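Local coordinates for 6-phospho-beta-glucosidase BglT (Thermotoga maritima, PDB 1UP7), which hydrolyses cellobiose 6'-phosphate to glucose 6-phosphate and glucose, as an NAD- and manganese-dependent glycosidase of family 4, at residues A[136-141]-A[161-166]; A[147-152]-A[331-336]. One frame throughout, in Å; residues are numbered along the deposited sequence.

Contact 1 of 2, residues A[136-141]-A[161-166]; sequences TIVNFT and IGLCNV. With NAD (nicotinamide-adenine-dinucleotide), chain I; G6P (6-O-phosphono-alpha-D-glucopyranose), chain J.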
loop_
_atom_site.group_PDB
_atom_site.type_symbol
_atom_site.label_atom_id
_atom_site.label_comp_id
_atom_site.label_asym_id
_atom_site.label_seq_id
_atom_site.Cartn_x
_atom_site.Cartn_y
_atom_site.Cartn_z
ATOM N N THR A 136 -14.794 26.795 -1.700
ATOM C CA THR A 136 -14.514 25.700 -2.603
ATOM C C THR A 136 -14.161 26.299 -3.940
ATOM O O THR A 136 -14.911 27.099 -4.492
ATOM C CB THR A 136 -15.729 24.802 -2.727
ATOM O OG1 THR A 136 -15.878 24.094 -1.497
ATOM C CG2 THR A 136 -15.488 23.707 -3.784
ATOM N N ILE A 137 -13.020 25.900 -4.477
ATOM C CA ILE A 137 -12.664 26.331 -5.820
ATOM C C ILE A 137 -13.054 25.270 -6.828
ATOM O O ILE A 137 -12.690 24.117 -6.664
ATOM C CB ILE A 137 -11.164 26.678 -5.938
ATOM C CG1 ILE A 137 -10.788 27.807 -4.984
ATOM C CG2 ILE A 137 -10.828 27.101 -7.384
ATOM C CD1 ILE A 137 -9.296 27.826 -4.581
ATOM N N VAL A 138 -13.788 25.682 -7.861
ATOM C CA VAL A 138 -14.120 24.833 -9.005
ATOM C C VAL A 138 -13.301 25.263 -10.230
ATOM O O VAL A 138 -13.439 26.392 -10.728
ATOM C CB VAL A 138 -15.623 24.846 -9.283
ATOM C CG1 VAL A 138 -15.962 23.895 -10.429
ATOM C CG2 VAL A 138 -16.386 24.444 -7.997
ATOM N N ASN A 139 -12.430 24.375 -10.698
ATOM C CA ASN A 139 -11.452 24.749 -11.710
ATOM C C ASN A 139 -11.725 24.253 -13.117
ATOM O O ASN A 139 -11.853 23.039 -13.335
ATOM C CB ASN A 139 -10.054 24.304 -11.294
ATOM C CG ASN A 139 -8.991 24.814 -12.241
ATOM O OD1 ASN A 139 -8.598 25.986 -12.165
ATOM N ND2 ASN A 139 -8.534 23.959 -13.162
ATOM N N PHE A 140 -11.811 25.197 -14.062
ATOM C CA PHE A 140 -11.805 24.902 -15.507
ATOM C C PHE A 140 -10.455 25.154 -16.152
ATOM O O PHE A 140 -10.149 24.567 -17.172
ATOM C CB PHE A 140 -12.762 25.797 -16.290
ATOM C CG PHE A 140 -14.191 25.752 -15.832
ATOM C CD1 PHE A 140 -14.642 24.804 -14.929
ATOM C CD2 PHE A 140 -15.091 26.711 -16.298
ATOM C CE1 PHE A 140 -15.964 24.781 -14.510
ATOM C CE2 PHE A 140 -16.441 26.700 -15.881
ATOM C CZ PHE A 140 -16.870 25.727 -14.982
ATOM N N THR A 141 -9.673 26.077 -15.611
ATOM C CA THR A 141 -8.409 26.496 -16.207
ATOM C C THR A 141 -7.534 25.310 -16.563
ATOM O O THR A 141 -7.255 24.457 -15.719
ATOM C CB THR A 141 -7.657 27.398 -15.228
ATOM O OG1 THR A 141 -8.388 28.619 -15.093
ATOM C CG2 THR A 141 -6.248 27.820 -15.798
ATOM N N ILE A 161 -11.527 21.560 -6.688
ATOM C CA ILE A 161 -12.119 20.527 -7.504
ATOM C C ILE A 161 -11.886 20.817 -8.967
ATOM O O ILE A 161 -12.390 21.819 -9.480
ATOM C CB ILE A 161 -13.633 20.421 -7.213
ATOM C CG1 ILE A 161 -13.875 20.241 -5.718
ATOM C CG2 ILE A 161 -14.245 19.292 -8.017
ATOM C CD1 ILE A 161 -15.395 20.266 -5.321
ATOM N N GLY A 162 -11.142 19.936 -9.628
ATOM C CA GLY A 162 -10.845 20.083 -11.040
ATOM C C GLY A 162 -11.963 19.497 -11.871
ATOM O O GLY A 162 -12.457 18.389 -11.605
ATOM N N LEU A 163 -12.367 20.247 -12.880
ATOM C CA LEU A 163 -13.460 19.838 -13.754
ATOM C C LEU A 163 -13.014 19.866 -15.195
ATOM O O LEU A 163 -12.078 20.554 -15.534
ATOM C CB LEU A 163 -14.612 20.803 -13.595
ATOM C CG LEU A 163 -15.969 20.256 -13.251
ATOM C CD1 LEU A 163 -15.873 19.444 -11.979
ATOM C CD2 LEU A 163 -16.902 21.426 -13.091
ATOM N N CYS A 164 -13.715 19.128 -16.039
ATOM C CA CYS A 164 -13.489 19.122 -17.479
ATOM C C CYS A 164 -14.834 18.698 -18.069
ATOM O O CYS A 164 -15.720 18.258 -17.307
ATOM C CB CYS A 164 -12.328 18.162 -17.789
ATOM S SG CYS A 164 -12.131 17.572 -19.484
ATOM N N ASN A 165 -15.021 18.853 -19.388
ATOM C CA ASN A 165 -16.337 18.568 -19.992
ATOM C C ASN A 165 -16.527 17.204 -20.653
ATOM O O ASN A 165 -17.644 16.889 -21.061
ATOM C CB ASN A 165 -16.853 19.698 -20.930
ATOM C CG ASN A 165 -16.063 19.805 -22.265
ATOM O OD1 ASN A 165 -14.946 19.291 -22.378
ATOM N ND2 ASN A 165 -16.627 20.516 -23.245
ATOM N N VAL A 166 -15.484 16.380 -20.757
ATOM C CA VAL A 166 -15.687 15.074 -21.424
ATOM C C VAL A 166 -16.606 14.091 -20.696
ATOM O O VAL A 166 -17.454 13.470 -21.348
ATOM C CB VAL A 166 -14.385 14.397 -22.058
ATOM C CG1 VAL A 166 -13.187 15.393 -22.189
ATOM C CG2 VAL A 166 -13.985 13.109 -21.352
HETATM P PA NAD I . -10.129 33.003 -22.577
HETATM O O1A NAD I . -8.922 33.352 -23.351
HETATM O O2A NAD I . -11.439 33.672 -23.047
HETATM O O5B NAD I . -9.776 33.445 -21.059
HETATM C C5B NAD I . -10.814 33.694 -20.146
HETATM C C4B NAD I . -10.587 35.024 -19.440
HETATM O O4B NAD I . -9.509 34.921 -18.513
HETATM C C3B NAD I . -10.253 36.195 -20.356
HETATM O O3B NAD I . -11.291 37.155 -20.233
HETATM C C2B NAD I . -8.926 36.741 -19.823
HETATM O O2B NAD I . -8.881 38.153 -19.839
HETATM C C1B NAD I . -8.969 36.241 -18.390
HETATM N N9A NAD I . -7.675 36.153 -17.720
HETATM C C8A NAD I . -6.430 35.839 -18.230
HETATM N N7A NAD I . -5.571 35.855 -17.187
HETATM C C5A NAD I . -6.229 36.111 -16.042
HETATM C C6A NAD I . -5.839 36.253 -14.716
HETATM N N6A NAD I . -4.572 36.112 -14.341
HETATM N N1A NAD I . -6.798 36.556 -13.757
HETATM C C2A NAD I . -8.123 36.733 -14.120
HETATM N N3A NAD I . -8.490 36.619 -15.439
HETATM C C4A NAD I . -7.558 36.317 -16.372
HETATM O O3 NAD I . -10.246 31.400 -22.653
HETATM P PN NAD I . -11.532 30.475 -22.417
HETATM O O1N NAD I . -11.685 29.763 -23.711
HETATM O O2N NAD I . -12.657 31.172 -21.833
HETATM O O5D NAD I . -11.070 29.453 -21.276
HETATM C C5D NAD I . -10.421 29.828 -20.075
HETATM C C4D NAD I . -9.756 28.574 -19.486
HETATM O O4D NAD I . -10.693 27.544 -19.173
HETATM C C3D NAD I . -8.767 27.942 -20.454
HETATM O O3D NAD I . -7.676 27.553 -19.676
HETATM C C2D NAD I . -9.495 26.726 -21.018
HETATM O O2D NAD I . -8.657 25.654 -21.417
HETATM C C1D NAD I . -10.475 26.349 -19.931
HETATM N N1N NAD I . -11.791 26.065 -20.510
HETATM C C2N NAD I . -12.836 26.765 -19.952
HETATM C C3N NAD I . -14.126 26.600 -20.393
HETATM C C7N NAD I . -15.221 27.417 -19.747
HETATM O O7N NAD I . -16.466 26.861 -19.368
HETATM N N7N NAD I . -14.982 28.718 -19.519
HETATM C C4N NAD I . -14.339 25.692 -21.433
HETATM C C5N NAD I . -13.284 24.959 -22.013
HETATM C C6N NAD I . -11.990 25.160 -21.532
HETATM C C1 G6P J . -12.823 20.080 -25.142
HETATM C C2 G6P J . -11.936 19.854 -23.886
HETATM C C3 G6P J . -11.636 21.194 -23.216
HETATM C C4 G6P J . -10.877 22.043 -24.223
HETATM C C5 G6P J . -11.801 22.301 -25.428
HETATM C C6 G6P J . -11.074 23.110 -26.494
HETATM O O1 G6P J . -13.118 18.884 -25.888
HETATM O O2 G6P J . -12.526 18.987 -22.918
HETATM O O3 G6P J . -10.916 21.055 -21.986
HETATM O O4 G6P J . -10.388 23.237 -23.611
HETATM O O5 G6P J . -12.246 21.060 -26.035
HETATM O O6 G6P J . -11.976 23.942 -27.207
HETATM P P G6P J . -11.462 25.290 -27.923
HETATM O O1P G6P J . -12.704 26.007 -28.398
HETATM O O2P G6P J . -10.555 25.076 -29.126
HETATM O O3P G6P J . -10.749 26.101 -26.878
#

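Contact 2 of 2, residues A[147-152]-A[331-336]; sequences ITEFVR and DYVLEI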
loop_
_atom_site.group_PDB
_atom_site.type_symbol
_atom_site.label_atom_id
_atom_site.label_comp_id
_atom_site.label_asym_id
_atom_site.label_seq_id
_atom_site.Cartn_x
_atom_site.Cartn_y
_atom_site.Cartn_z
ATOM N N ILE A 147 -3.292 20.945 -12.688
ATOM C CA ILE A 147 -3.408 22.006 -11.711
ATOM C C ILE A 147 -4.014 21.464 -10.436
ATOM O O ILE A 147 -3.595 21.821 -9.356
ATOM C CB ILE A 147 -4.185 23.225 -12.321
ATOM C CG1 ILE A 147 -3.308 23.895 -13.379
ATOM C CG2 ILE A 147 -4.560 24.289 -11.213
ATOM C CD1 ILE A 147 -4.050 24.786 -14.333
ATOM N N THR A 148 -4.962 20.540 -10.553
ATOM C CA THR A 148 -5.520 19.916 -9.352
ATOM C C THR A 148 -4.480 19.102 -8.623
ATOM O O THR A 148 -4.421 19.173 -7.401
ATOM C CB THR A 148 -6.736 19.020 -9.704
ATOM O OG1 THR A 148 -7.668 19.790 -10.446
ATOM C CG2 THR A 148 -7.503 18.638 -8.489
ATOM N N GLU A 149 -3.664 18.326 -9.355
ATOM C CA GLU A 149 -2.561 17.587 -8.738
ATOM C C GLU A 149 -1.707 18.566 -7.934
ATOM O O GLU A 149 -1.340 18.316 -6.798
ATOM C CB GLU A 149 -1.682 16.903 -9.786
ATOM C CG GLU A 149 -0.410 16.227 -9.248
ATOM C CD GLU A 149 -0.674 15.032 -8.327
ATOM O OE1 GLU A 149 -1.641 14.283 -8.552
ATOM O OE2 GLU A 149 0.100 14.832 -7.374
ATOM N N PHE A 150 -1.402 19.696 -8.553
ATOM C CA PHE A 150 -0.568 20.702 -7.936
ATOM C C PHE A 150 -1.205 21.307 -6.669
ATOM O O PHE A 150 -0.549 21.356 -5.606
ATOM C CB PHE A 150 -0.246 21.772 -8.972
ATOM C CG PHE A 150 0.440 22.992 -8.429
ATOM C CD1 PHE A 150 1.731 22.913 -7.905
ATOM C CD2 PHE A 150 -0.191 24.237 -8.503
ATOM C CE1 PHE A 150 2.400 24.074 -7.444
ATOM C CE2 PHE A 150 0.440 25.381 -8.052
ATOM C CZ PHE A 150 1.750 25.312 -7.528
ATOM N N VAL A 151 -2.465 21.735 -6.764
ATOM C CA VAL A 151 -3.137 22.319 -5.619
ATOM C C VAL A 151 -3.410 21.324 -4.481
ATOM O O VAL A 151 -3.157 21.646 -3.304
ATOM C CB VAL A 151 -4.446 23.023 -5.979
ATOM C CG1 VAL A 151 -5.109 23.590 -4.686
ATOM C CG2 VAL A 151 -4.207 24.128 -7.023
ATOM N N ARG A 152 -3.903 20.138 -4.805
ATOM C CA ARG A 152 -4.201 19.139 -3.765
ATOM C C ARG A 152 -2.958 18.602 -3.067
ATOM O O ARG A 152 -2.949 18.455 -1.842
ATOM C CB ARG A 152 -4.977 17.959 -4.352
ATOM C CG ARG A 152 -6.376 18.322 -4.774
ATOM C CD ARG A 152 -7.261 18.843 -3.659
ATOM N NE ARG A 152 -7.252 17.965 -2.492
ATOM C CZ ARG A 152 -8.058 16.916 -2.323
ATOM N NH1 ARG A 152 -8.944 16.562 -3.240
ATOM N NH2 ARG A 152 -7.962 16.203 -1.223
ATOM N N ASP A 331 -2.890 8.781 -3.486
ATOM C CA ASP A 331 -2.602 10.200 -3.678
ATOM C C ASP A 331 -2.633 10.644 -5.137
ATOM O O ASP A 331 -2.528 11.839 -5.394
ATOM C CB ASP A 331 -1.236 10.560 -3.073
ATOM C CG ASP A 331 -0.134 9.643 -3.579
ATOM O OD1 ASP A 331 0.382 9.825 -4.701
ATOM O OD2 ASP A 331 0.230 8.637 -2.947
ATOM N N TYR A 332 -2.753 9.729 -6.097
ATOM C CA TYR A 332 -2.891 10.180 -7.498
ATOM C C TYR A 332 -4.175 10.985 -7.600
ATOM O O TYR A 332 -5.253 10.477 -7.235
ATOM C CB TYR A 332 -2.978 9.015 -8.479
ATOM C CG TYR A 332 -1.673 8.414 -8.997
ATOM C CD1 TYR A 332 -0.473 8.476 -8.253
ATOM C CD2 TYR A 332 -1.654 7.758 -10.232
ATOM C CE1 TYR A 332 0.716 7.899 -8.745
ATOM C CE2 TYR A 332 -0.463 7.192 -10.749
ATOM C CZ TYR A 332 0.700 7.255 -9.991
ATOM O OH TYR A 332 1.815 6.656 -10.481
ATOM N N VAL A 333 -4.086 12.241 -8.046
ATOM C CA VAL A 333 -5.295 12.930 -8.513
ATOM C C VAL A 333 -5.752 12.271 -9.822
ATOM O O VAL A 333 -4.961 12.145 -10.777
ATOM C CB VAL A 333 -5.076 14.452 -8.720
ATOM C CG1 VAL A 333 -6.187 15.058 -9.556
ATOM C CG2 VAL A 333 -4.943 15.179 -7.344
ATOM N N LEU A 334 -7.003 11.825 -9.838
ATOM C CA LEU A 334 -7.611 11.216 -11.000
ATOM C C LEU A 334 -8.923 11.922 -11.317
ATOM O O LEU A 334 -9.458 12.660 -10.489
ATOM C CB LEU A 334 -7.910 9.732 -10.723
ATOM C CG LEU A 334 -6.709 8.874 -10.330
ATOM C CD1 LEU A 334 -7.186 7.475 -9.933
ATOM C CD2 LEU A 334 -5.670 8.849 -11.440
ATOM N N GLU A 335 -9.440 11.670 -12.513
ATOM C CA GLU A 335 -10.794 12.085 -12.878
ATOM C C GLU A 335 -11.692 10.837 -12.750
ATOM O O GLU A 335 -11.527 9.880 -13.496
ATOM C CB GLU A 335 -10.768 12.689 -14.297
ATOM C CG GLU A 335 -12.092 13.236 -14.807
ATOM C CD GLU A 335 -11.938 13.961 -16.146
ATOM O OE1 GLU A 335 -12.053 13.322 -17.217
ATOM O OE2 GLU A 335 -11.682 15.190 -16.109
ATOM N N ILE A 336 -12.606 10.854 -11.787
ATOM C CA ILE A 336 -13.310 9.655 -11.293
ATOM C C ILE A 336 -14.684 10.058 -10.738
ATOM O O ILE A 336 -14.869 11.217 -10.331
ATOM C CB ILE A 336 -12.487 8.922 -10.174
ATOM C CG1 ILE A 336 -11.964 9.945 -9.127
ATOM C CG2 ILE A 336 -11.336 8.089 -10.776
ATOM C CD1 ILE A 336 -11.175 9.310 -7.913
#

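Contact 1 of 2, residues A[136-141]-A[161-166]
Strands 136-139 and 160-162 are neighbouring parallel strands of the Rossmann-type sheet and, with helix 144-155 between them, form a beta-alpha-beta unit, in which Val138 pairs with Ile161 and Asn139 with Gly162. Three backbone bonds establish the register. Ile161 N donates to Ile137 O at 2.8 Å and nearly straight (175°), Asn139 N reaches Ile161 O, and Leu163 N closes the row on Asn139 O at 2.9 Å. On the face carrying Val138 and Ile161, Thr136 CG2 touches Ile161 CD1 at 3.8 Å, the side chains set at a slant. One methyl, Leu163 CD2, serves two neighbours: Val138 CG1 at 3.8 Å and Phe140 CE1, at the ring's edge. With CG anti to its carbonyl carbon (chi1 -57°), Phe140 runs alongside Leu163 while its CD2 lies 3.4 Å from O7N of the NAD carboxamide; Tyr296 packs edge-to-face with the same ring. Replacing Phe140 by an alanine would probably open a gap between Leu163 and the nicotinamide end of NAD and leave Tyr296 without the ring it meets edge-to-face. Beyond the strands, Cys164 belongs to the enzyme's manganese site and Asn165 OD1 accepts a very short bond, 2.5 Å, from O2 of the bound glucose 6-phosphate. The turn after Phe140 is tied by Asn139 ND2, which also bonds Ser144 OG and meets a lone pair of Thr141 O in the carbonyl plane at 2.9 Å.

Contact 2 of 2, residues A[147-152]-A[331-336]
CG of Glu149 stands anti to the backbone N (chi1 174°), and a bend at chi2 (66°) then turns the carboxylate toward strand 333-341, where OE1 accepts the backbone N-H of Val333. Val333 N lies 3.2 Å from Glu149 OE1, rather long, but the N-H...O angle of 159° supports the bond, and the donor approaches nearly along the C-O axis of the carboxylate. Val333 answers with its own side chain, which runs beside that of Glu149 with its end pointing the other way. Its CG2 lies 3.7 Å from Glu149 CA, and its CG1 touches Thr148 CG2 at 4.0 Å, the two side chains lying nearly perpendicular. On the next turn of the helix, Arg152 CB adds a looser contact to Val333 CG2 at 4.1 Å. One valine is therefore set against three helix residues, and the axes of the short segments, helix 147-152 and strand 333-336, approach to 8.5 Å. The helix belongs to the NAD-binding Rossmann-type part and the strand to the C-terminal part, so the contact joins the two. Two basic side chains of helix 355-376 complete the polar end: Lys365 forms a salt bridge with Glu149 OE1, and Arg369 bridges Glu149 OE2 and Asp331 OD1. With these cations and Asn153 ND2 also bonded to OE2, the buried carboxylate of Glu149 is probably ionised, its charge balanced across the domain junction.

From the N terminus the segments come in the order 136-141, 147-152, 161-166 and 331-336, so the two contacts alternate and their loops cross. Contact 1 closes a short loop of 19 residues that holds the whole of helix 144-155. Contact 2 starts on that helix, within the short loop, and closes a far longer one of 178 residues, binding the beta-alpha-beta unit to the three-stranded antiparallel sheet of the C-terminal part. Their centres lie about 11 Å apart, and they touch directly: Gly162 CA is 3.2 Å from Thr148 OG1. Asn318 ND2 joins them too, bonding both Gly162 O and Glu335 OE2.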